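Local coordinates for putative GGDEF domain protein (Pseudomonas aeruginosa, PDB 7E6G) that probably acts as a magnesium-dependent diguanylate cyclase, condensing two GTP molecules into cyclic di-GMP with release of two diphosphates, at residues 118-123 against 234-239; 133-138 against 238-243; 225-230 against 258-263. All blocks are in the same frame, centred on the assembly; numbering follows the deposited sequence.

Contact 1: residues 118-123 against 234-239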
loop_
_atom_site.group_PDB
_atom_site.type_symbol
_atom_site.label_atom_id
_atom_site.label_comp_id
_atom_site.label_asym_id
_atom_site.label_seq_id
_atom_site.Cartn_x
_atom_site.Cartn_y
_atom_site.Cartn_z
ATOM N N ARG A 118 17.252 32.005 -12.354
ATOM C CA ARG A 118 17.850 31.353 -13.425
ATOM C C ARG A 118 19.093 32.020 -13.845
ATOM O O ARG A 118 19.961 31.440 -14.247
ATOM C CB ARG A 118 16.856 31.078 -14.461
ATOM C CG ARG A 118 17.388 30.528 -15.747
ATOM C CD ARG A 118 17.776 29.082 -15.796
ATOM N NE ARG A 118 17.992 28.644 -17.149
ATOM C CZ ARG A 118 17.072 28.044 -17.850
ATOM N NH1 ARG A 118 15.911 27.841 -17.329
ATOM N NH2 ARG A 118 17.269 27.650 -19.053
ATOM N N LEU A 119 19.178 33.283 -13.724
ATOM C CA LEU A 119 20.415 33.980 -14.065
ATOM C C LEU A 119 21.548 33.572 -13.134
ATOM O O LEU A 119 22.691 33.385 -13.578
ATOM C CB LEU A 119 20.202 35.491 -14.030
ATOM C CG LEU A 119 19.816 36.157 -15.359
ATOM C CD1 LEU A 119 19.038 37.437 -15.077
ATOM C CD2 LEU A 119 21.021 36.429 -16.268
ATOM N N ARG A 120 21.248 33.415 -11.843
ATOM C CA ARG A 120 22.239 32.888 -10.908
ATOM C C ARG A 120 22.723 31.504 -11.342
ATOM O O ARG A 120 23.937 31.250 -11.427
ATOM C CB ARG A 120 21.649 32.853 -9.496
ATOM C CG ARG A 120 22.551 32.247 -8.442
ATOM C CD ARG A 120 22.300 32.880 -7.065
ATOM N NE ARG A 120 23.403 33.741 -6.614
ATOM C CZ ARG A 120 23.253 34.857 -5.900
ATOM N NH1 ARG A 120 22.037 35.267 -5.553
ATOM N NH2 ARG A 120 24.317 35.572 -5.536
ATOM N N GLU A 121 21.793 30.594 -11.650
ATOM C CA GLU A 121 22.271 29.244 -11.957
ATOM C C GLU A 121 22.970 29.180 -13.317
ATOM O O GLU A 121 23.861 28.344 -13.514
ATOM C CB GLU A 121 21.147 28.206 -11.848
ATOM C CG GLU A 121 19.962 28.389 -12.742
ATOM C CD GLU A 121 18.798 27.489 -12.330
ATOM O OE1 GLU A 121 18.129 26.905 -13.224
ATOM O OE2 GLU A 121 18.561 27.358 -11.104
ATOM N N GLU A 122 22.656 30.085 -14.241
ATOM C CA GLU A 122 23.412 30.093 -15.489
ATOM C C GLU A 122 24.786 30.753 -15.341
ATOM O O GLU A 122 25.725 30.353 -16.035
ATOM C CB GLU A 122 22.605 30.771 -16.596
ATOM C CG GLU A 122 21.433 29.931 -17.110
ATOM C CD GLU A 122 21.871 28.608 -17.696
ATOM O OE1 GLU A 122 22.966 28.572 -18.294
ATOM O OE2 GLU A 122 21.116 27.614 -17.572
ATOM N N ASN A 123 24.989 31.620 -14.426
ATOM C CA ASN A 123 26.260 32.120 -14.192
ATOM C C ASN A 123 27.058 31.089 -13.650
ATOM O O ASN A 123 28.151 31.131 -13.917
ATOM C CB ASN A 123 26.311 33.155 -13.161
ATOM C CG ASN A 123 26.686 34.433 -13.673
ATOM O OD1 ASN A 123 26.252 34.772 -14.567
ATOM N ND2 ASN A 123 27.449 35.118 -13.066
ATOM N N GLU A 234 32.293 37.346 -13.947
ATOM C CA GLU A 234 31.466 38.526 -13.792
ATOM C C GLU A 234 30.129 38.066 -13.241
ATOM O O GLU A 234 29.648 36.982 -13.588
ATOM C CB GLU A 234 31.332 39.217 -15.137
ATOM C CG GLU A 234 30.217 40.194 -15.296
ATOM C CD GLU A 234 30.164 40.706 -16.734
ATOM O OE1 GLU A 234 30.690 41.829 -16.971
ATOM O OE2 GLU A 234 29.616 39.988 -17.615
ATOM N N THR A 235 29.563 38.858 -12.342
ATOM C CA THR A 235 28.296 38.491 -11.734
ATOM C C THR A 235 27.152 38.708 -12.720
ATOM O O THR A 235 27.256 39.516 -13.648
ATOM C CB THR A 235 28.078 39.299 -10.463
ATOM O OG1 THR A 235 27.215 38.557 -9.597
ATOM C CG2 THR A 235 27.462 40.660 -10.783
ATOM N N TYR A 236 26.056 37.959 -12.530
ATOM C CA TYR A 236 24.905 38.094 -13.428
ATOM C C TYR A 236 24.326 39.507 -13.405
ATOM O O TYR A 236 23.727 39.950 -14.393
ATOM C CB TYR A 236 23.814 37.068 -13.079
ATOM C CG TYR A 236 23.140 37.261 -11.724
ATOM C CD1 TYR A 236 22.102 38.174 -11.553
ATOM C CD2 TYR A 236 23.540 36.516 -10.617
ATOM C CE1 TYR A 236 21.501 38.341 -10.312
ATOM C CE2 TYR A 236 22.942 36.680 -9.381
ATOM C CZ TYR A 236 21.933 37.591 -9.234
ATOM O OH TYR A 236 21.340 37.755 -8.008
ATOM N N SER A 237 24.507 40.234 -12.301
ATOM C CA SER A 237 24.004 41.603 -12.231
ATOM C C SER A 237 24.787 42.533 -13.150
ATOM O O SER A 237 24.219 43.465 -13.729
ATOM C CB SER A 237 24.049 42.106 -10.788
ATOM O OG SER A 237 23.384 43.348 -10.646
ATOM N N GLN A 238 26.089 42.297 -13.303
ATOM C CA GLN A 238 26.883 43.153 -14.179
ATOM C C GLN A 238 26.576 42.858 -15.641
ATOM O O GLN A 238 26.544 43.775 -16.477
ATOM C CB GLN A 238 28.361 42.977 -13.868
ATOM C CG GLN A 238 28.740 43.518 -12.505
ATOM C CD GLN A 238 30.033 42.925 -11.970
ATOM O OE1 GLN A 238 30.297 41.728 -12.120
ATOM N NE2 GLN A 238 30.852 43.767 -11.345
ATOM N N THR A 239 26.306 41.586 -15.954
ATOM C CA THR A 239 25.732 41.239 -17.251
ATOM C C THR A 239 24.439 42.005 -17.510
ATOM O O THR A 239 24.274 42.624 -18.571
ATOM C CB THR A 239 25.461 39.744 -17.332
ATOM O OG1 THR A 239 26.544 39.025 -16.737
ATOM C CG2 THR A 239 25.295 39.327 -18.779
#
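Tyr236 lies against helix 112-128 with its ring turned nearly perpendicular to the guanidinium of Arg120, the two planes being 82° apart. The edge of the ring meets the flat of the cation: Tyr236 CE2 stands 3.9 Å from Arg120 CZ, over the centre of the guanidinium, and CZ in turn lies in the ring plane. This is an edge-on approach of ring to cation, without stacking of the two planes. The phenol oxygen follows the same face, with Tyr236 OH 3.6 Å from Arg120 NH1. The Arg120 chain starts anti to its own nitrogen (chi1 177°) and then bends twice, which carries the guanidinium round to the ring. Nearer the root of the tyrosine, the backbone N of Arg120 lies over one ring face, and Leu119 CB packs 4.1 Å from Tyr236 CB. Asn123 presents its amide almost at right angles to the ring. Its ND2 gives a weak, bent hydrogen bond of 2.9 Å to Glu234 O, just ahead of the helix start, while OD1 is bonded to the hydroxyl of Tyr133; both ends of the amide are thereby engaged. Glu167 and Ser168 of a second subunit pack on Arg120 and Tyr236, so this pairing borders a subunit interface. Within the GGDEF domain the contact joins the middle of helix 112-128 to the first turn of helix 236-252, and Leu119 continues inward onto Leu135 of strand 134-140 and Leu185 and Leu187 of strand 183-188.

Contact 2: residues 133-138 against 238-243; sequences YVLAML and QTVNRA
Leu135 reaches from its strand to lie against both Thr239 and Val240, its CD2 methyl 3.6 Å from Thr239 CG2 and 3.7 Å from Val240 CG2. The leucine and the threonine side chains cross at about a right angle. Beside them Met137 extends fully through chi1 and chi2 and bends only at chi3 (-79°), which lays its terminal methyl across the valine, with Met137 CE 3.7 Å from Val240 CG1. The two methyls of Val240 are thus shared out, one to each strand residue. Ala243, a turn later, brings its CB to 4.2 Å from Leu135 CB, its small side chain fitting where helix and strand backbones draw close. At the far end the Tyr133 ring comes at Thr239 obliquely, CE2 lying 3.9 Å from Thr239 CG2.

The second shell fixes these groups. Strand 134-140 is held by backbone bonding of Leu135 with Thr228, and Leu119 of helix 112-128 covers Leu135 and Val240. Tyr133 stacks on His230, which also bonds the hydroxyl of Thr239.

Strand and helix run at 47° to each other and meet almost wholly through aliphatic carbon. Cohesion here is therefore chiefly hydrophobic, with the hydroxyls of Tyr133 and Thr239 bonded to residues outside the two segments; the strand packed here also carries the magnesium ligand Asp139, just beyond Met137.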
loop_
_atom_site.group_PDB
_atom_site.type_symbol
_atom_site.label_atom_id
_atom_site.label_comp_id
_atom_site.label_asym_id
_atom_site.label_seq_id
_atom_site.Cartn_x
_atom_site.Cartn_y
_atom_site.Cartn_z
ATOM N N TYR A 133 25.823 32.428 -21.721
ATOM C CA TYR A 133 24.495 32.773 -22.205
ATOM C C TYR A 133 24.526 34.179 -22.789
ATOM O O TYR A 133 25.472 34.946 -22.578
ATOM C CB TYR A 133 23.448 32.691 -21.088
ATOM C CG TYR A 133 23.786 33.574 -19.916
ATOM C CD1 TYR A 133 24.552 33.093 -18.858
ATOM C CD2 TYR A 133 23.391 34.908 -19.893
ATOM C CE1 TYR A 133 24.887 33.903 -17.790
ATOM C CE2 TYR A 133 23.698 35.730 -18.823
ATOM C CZ TYR A 133 24.458 35.220 -17.772
ATOM O OH TYR A 133 24.781 36.040 -16.718
ATOM N N VAL A 134 23.483 34.523 -23.532
ATOM C CA VAL A 134 23.339 35.913 -23.947
ATOM C C VAL A 134 22.071 36.479 -23.323
ATOM O O VAL A 134 21.129 35.760 -22.981
ATOM C CB VAL A 134 23.349 36.094 -25.486
ATOM C CG1 VAL A 134 24.467 35.251 -26.121
ATOM C CG2 VAL A 134 22.003 35.773 -26.093
ATOM N N LEU A 135 22.081 37.788 -23.151
ATOM C CA LEU A 135 21.027 38.540 -22.496
ATOM C C LEU A 135 20.538 39.599 -23.470
ATOM O O LEU A 135 21.342 40.381 -23.990
ATOM C CB LEU A 135 21.578 39.198 -21.230
ATOM C CG LEU A 135 20.821 39.139 -19.917
ATOM C CD1 LEU A 135 20.433 37.704 -19.603
ATOM C CD2 LEU A 135 21.732 39.716 -18.852
ATOM N N ALA A 136 19.235 39.630 -23.728
ATOM C CA ALA A 136 18.635 40.669 -24.562
ATOM C C ALA A 136 17.565 41.386 -23.746
ATOM O O ALA A 136 16.640 40.754 -23.246
ATOM C CB ALA A 136 18.054 40.064 -25.842
ATOM N N MET A 137 17.703 42.689 -23.572
ATOM C CA MET A 137 16.732 43.469 -22.816
ATOM C C MET A 137 15.962 44.374 -23.772
ATOM O O MET A 137 16.547 45.190 -24.489
ATOM C CB MET A 137 17.399 44.285 -21.711
ATOM C CG MET A 137 16.410 44.745 -20.628
ATOM S SD MET A 137 17.226 45.735 -19.363
ATOM C CE MET A 137 17.996 44.445 -18.366
ATOM N N LEU A 138 14.654 44.243 -23.749
ATOM C CA LEU A 138 13.750 44.806 -24.728
ATOM C C LEU A 138 12.832 45.786 -24.009
ATOM O O LEU A 138 12.346 45.494 -22.923
ATOM C CB LEU A 138 12.973 43.655 -25.378
ATOM C CG LEU A 138 12.180 43.790 -26.667
ATOM C CD1 LEU A 138 12.609 42.729 -27.661
ATOM C CD2 LEU A 138 10.688 43.667 -26.346
ATOM N N GLN A 238 26.089 42.297 -13.303
ATOM C CA GLN A 238 26.883 43.153 -14.179
ATOM C C GLN A 238 26.576 42.858 -15.641
ATOM O O GLN A 238 26.544 43.775 -16.477
ATOM C CB GLN A 238 28.361 42.977 -13.868
ATOM C CG GLN A 238 28.740 43.518 -12.505
ATOM C CD GLN A 238 30.033 42.925 -11.970
ATOM O OE1 GLN A 238 30.297 41.728 -12.120
ATOM N NE2 GLN A 238 30.852 43.767 -11.345
ATOM N N THR A 239 26.306 41.586 -15.954
ATOM C CA THR A 239 25.732 41.239 -17.251
ATOM C C THR A 239 24.439 42.005 -17.510
ATOM O O THR A 239 24.274 42.624 -18.571
ATOM C CB THR A 239 25.461 39.744 -17.332
ATOM O OG1 THR A 239 26.544 39.025 -16.737
ATOM C CG2 THR A 239 25.295 39.327 -18.779
ATOM N N VAL A 240 23.485 41.925 -16.572
ATOM C CA VAL A 240 22.234 42.656 -16.747
ATOM C C VAL A 240 22.516 44.138 -16.970
ATOM O O VAL A 240 21.951 44.757 -17.879
ATOM C CB VAL A 240 21.291 42.426 -15.552
ATOM C CG1 VAL A 240 20.152 43.428 -15.580
ATOM C CG2 VAL A 240 20.749 40.996 -15.572
ATOM N N ASN A 241 23.421 44.716 -16.177
ATOM C CA ASN A 241 23.731 46.138 -16.314
ATOM C C ASN A 241 24.247 46.466 -17.710
ATOM O O ASN A 241 23.902 47.508 -18.279
ATOM C CB ASN A 241 24.744 46.558 -15.251
ATOM C CG ASN A 241 24.095 46.838 -13.904
ATOM O OD1 ASN A 241 22.898 46.588 -13.700
ATOM N ND2 ASN A 241 24.883 47.353 -12.973
ATOM N N ARG A 242 25.075 45.593 -18.289
ATOM C CA ARG A 242 25.599 45.908 -19.616
ATOM C C ARG A 242 24.513 45.787 -20.679
ATOM O O ARG A 242 24.438 46.623 -21.594
ATOM C CB ARG A 242 26.788 45.021 -19.960
ATOM C CG ARG A 242 27.654 45.618 -21.081
ATOM C CD ARG A 242 28.576 44.580 -21.702
ATOM N NE ARG A 242 28.804 43.496 -20.757
ATOM C CZ ARG A 242 29.634 43.560 -19.711
ATOM N NH1 ARG A 242 30.356 44.652 -19.457
ATOM N NH2 ARG A 242 29.734 42.507 -18.918
ATOM N N ALA A 243 23.665 44.760 -20.578
ATOM C CA ALA A 243 22.525 44.668 -21.488
ATOM C C ALA A 243 21.664 45.922 -21.397
ATOM O O ALA A 243 21.197 46.457 -22.412
ATOM C CB ALA A 243 21.701 43.422 -21.165
#

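Contact 3: residues 225-230 against 258-263; sequences VGVTEH and CVFAAL
In Val227 a chi1 of 47° sets CG1 between the backbone nitrogen and the carbonyl carbon, and in Phe260 a chi1 of -66° puts the ring beside its own nitrogen; together they bring the methyl over the ring. Val227 CG1 sits above the centre of the Phe260 face, 3.3 Å from the centroid and 15° off the normal, a CH-pi contact between two side chains lying alongside and pointing the same way. Val225 adopts the same rotamer, turning its CG1 onto Cys258, where CB is 3.4 Å away. These four residues occupy one face of the sheet, while Val259, paired with Gly226, projects from the other.

The backbones run parallel in the usual zigzag of hydrogen bonds. Val259 is gripped on both its polar atoms, its N giving a bond of 3.1 Å to Val225 O and its O receiving Val227 N at 3.0 Å. Ala261 N then bonds to Val227 O at 3.2 Å, carrying the ladder one residue past the last bridge, and the alpha carbons of Cys258 and Phe260 add CA-H...O contacts to the carbonyls of Val225 and Val227.

Helix 236-252 connects the two strands in a beta-alpha-beta crossover and covers Val259 through Ala246 and Ala250. On the opposite face, helix 193-208 meets Val227 through Leu200 and Phe260 through Leu193. The chemistry is that of a sheet margin: regular amide bonds set the register, and the pairing of methyl with aromatic face adds dispersion contact on an edge strand whose phenylalanine is largely solvent-exposed.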
loop_
_atom_site.group_PDB
_atom_site.type_symbol
_atom_site.label_atom_id
_atom_site.label_comp_id
_atom_site.label_asym_id
_atom_site.label_seq_id
_atom_site.Cartn_x
_atom_site.Cartn_y
_atom_site.Cartn_z
ATOM N N VAL A 225 16.117 47.315 -28.151
ATOM C CA VAL A 225 16.685 46.168 -27.444
ATOM C C VAL A 225 18.200 46.286 -27.383
ATOM O O VAL A 225 18.857 46.635 -28.366
ATOM C CB VAL A 225 16.230 44.825 -28.059
ATOM C CG1 VAL A 225 16.358 44.848 -29.532
ATOM C CG2 VAL A 225 17.017 43.642 -27.442
ATOM N N GLY A 226 18.748 46.022 -26.205
ATOM C CA GLY A 226 20.188 45.977 -25.994
ATOM C C GLY A 226 20.568 44.542 -25.667
ATOM O O GLY A 226 19.905 43.897 -24.851
ATOM N N VAL A 227 21.599 44.028 -26.329
ATOM C CA VAL A 227 21.979 42.641 -26.092
ATOM C C VAL A 227 23.471 42.554 -25.780
ATOM O O VAL A 227 24.280 43.320 -26.322
ATOM C CB VAL A 227 21.557 41.724 -27.266
ATOM C CG1 VAL A 227 21.937 42.326 -28.591
ATOM C CG2 VAL A 227 22.099 40.332 -27.103
ATOM N N THR A 228 23.810 41.667 -24.835
ATOM C CA THR A 228 25.186 41.346 -24.491
ATOM C C THR A 228 25.370 39.851 -24.313
ATOM O O THR A 228 24.417 39.080 -24.183
ATOM C CB THR A 228 25.667 42.001 -23.191
ATOM O OG1 THR A 228 27.098 41.938 -23.159
ATOM C CG2 THR A 228 25.147 41.239 -21.980
ATOM N N GLU A 229 26.636 39.463 -24.278
ATOM C CA GLU A 229 27.047 38.124 -23.898
ATOM C C GLU A 229 27.575 38.125 -22.473
ATOM O O GLU A 229 28.198 39.089 -22.014
ATOM C CB GLU A 229 28.134 37.600 -24.820
ATOM C CG GLU A 229 28.310 36.122 -24.742
ATOM C CD GLU A 229 29.373 35.653 -25.692
ATOM O OE1 GLU A 229 29.757 34.463 -25.621
ATOM O OE2 GLU A 229 29.791 36.472 -26.542
ATOM N N HIS A 230 27.330 37.036 -21.769
ATOM C CA HIS A 230 27.894 36.931 -20.440
ATOM C C HIS A 230 29.409 36.742 -20.509
ATOM O O HIS A 230 29.894 35.781 -21.117
ATOM C CB HIS A 230 27.274 35.783 -19.672
ATOM C CG HIS A 230 27.972 35.541 -18.382
ATOM N ND1 HIS A 230 28.030 36.500 -17.395
ATOM C CD2 HIS A 230 28.714 34.499 -17.946
ATOM C CE1 HIS A 230 28.743 36.040 -16.385
ATOM N NE2 HIS A 230 29.169 34.827 -16.693
ATOM N N CYS A 258 18.560 47.898 -32.243
ATOM C CA CYS A 258 19.061 46.803 -31.419
ATOM C C CYS A 258 20.579 46.913 -31.403
ATOM O O CYS A 258 21.234 46.603 -32.404
ATOM C CB CYS A 258 18.603 45.460 -31.962
ATOM S SG CYS A 258 19.401 44.061 -31.188
ATOM N N VAL A 259 21.145 47.364 -30.289
ATOM C CA VAL A 259 22.587 47.551 -30.215
ATOM C C VAL A 259 23.207 46.435 -29.381
ATOM O O VAL A 259 22.650 45.997 -28.366
ATOM C CB VAL A 259 22.965 48.938 -29.668
ATOM C CG1 VAL A 259 22.091 49.988 -30.272
ATOM C CG2 VAL A 259 22.914 48.955 -28.185
ATOM N N PHE A 260 24.346 45.942 -29.857
ATOM C CA PHE A 260 25.188 44.982 -29.166
ATOM C C PHE A 260 26.306 45.727 -28.448
ATOM O O PHE A 260 26.753 46.790 -28.889
ATOM C CB PHE A 260 25.771 43.957 -30.147
ATOM C CG PHE A 260 24.736 43.048 -30.773
ATOM C CD1 PHE A 260 23.858 43.531 -31.743
ATOM C CD2 PHE A 260 24.640 41.712 -30.397
ATOM C CE1 PHE A 260 22.896 42.699 -32.323
ATOM C CE2 PHE A 260 23.693 40.871 -30.972
ATOM C CZ PHE A 260 22.816 41.367 -31.933
ATOM N N ALA A 261 26.716 45.182 -27.304
ATOM C CA ALA A 261 27.904 45.617 -26.578
ATOM C C ALA A 261 28.976 44.536 -26.688
ATOM O O ALA A 261 28.683 43.346 -26.511
ATOM C CB ALA A 261 27.575 45.884 -25.104
ATOM N N ALA A 262 30.211 44.940 -26.994
ATOM C CA ALA A 262 31.360 44.032 -27.008
ATOM C C ALA A 262 32.412 44.527 -26.013
ATOM O O ALA A 262 32.150 45.427 -25.201
ATOM C CB ALA A 262 31.953 43.892 -28.413
ATOM N N LEU A 263 33.605 43.930 -26.078
ATOM C CA LEU A 263 34.708 44.255 -25.169
ATOM C C LEU A 263 35.965 44.587 -25.963
ATOM O O LEU A 263 36.619 43.678 -26.507
ATOM C CB LEU A 263 34.980 43.109 -24.193
ATOM C CG LEU A 263 35.985 43.305 -23.040
ATOM C CD1 LEU A 263 37.417 42.895 -23.424
ATOM C CD2 LEU A 263 35.958 44.731 -22.486
#

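Overall arrangement
Contacts 1 and 2 both use helix 236-252, which also connects the two strands of contact 3. Contacts 1 and 2, centred 9 Å apart, share its first turns and are linked by the probable bond between Asn123 OD1 and Tyr133 OH, 2.9 Å long. Contacts 2 and 3 lie closer, about 7 Å between centres, because strands 134-140 and 223-229 are neighbours in the sheet, with a probable bond of 2.8 Å from Met137 N to Gly226 O. A further probable bond, His230 ND1 to Thr239 OG1 at 3.0 Å, ties contact 3 back to the helix. Contact 1 is away from the catalytic site, whereas the side chains of Met137 and Val225 each lie about 11 Å from the bound magnesium ion and from the GTP analogue.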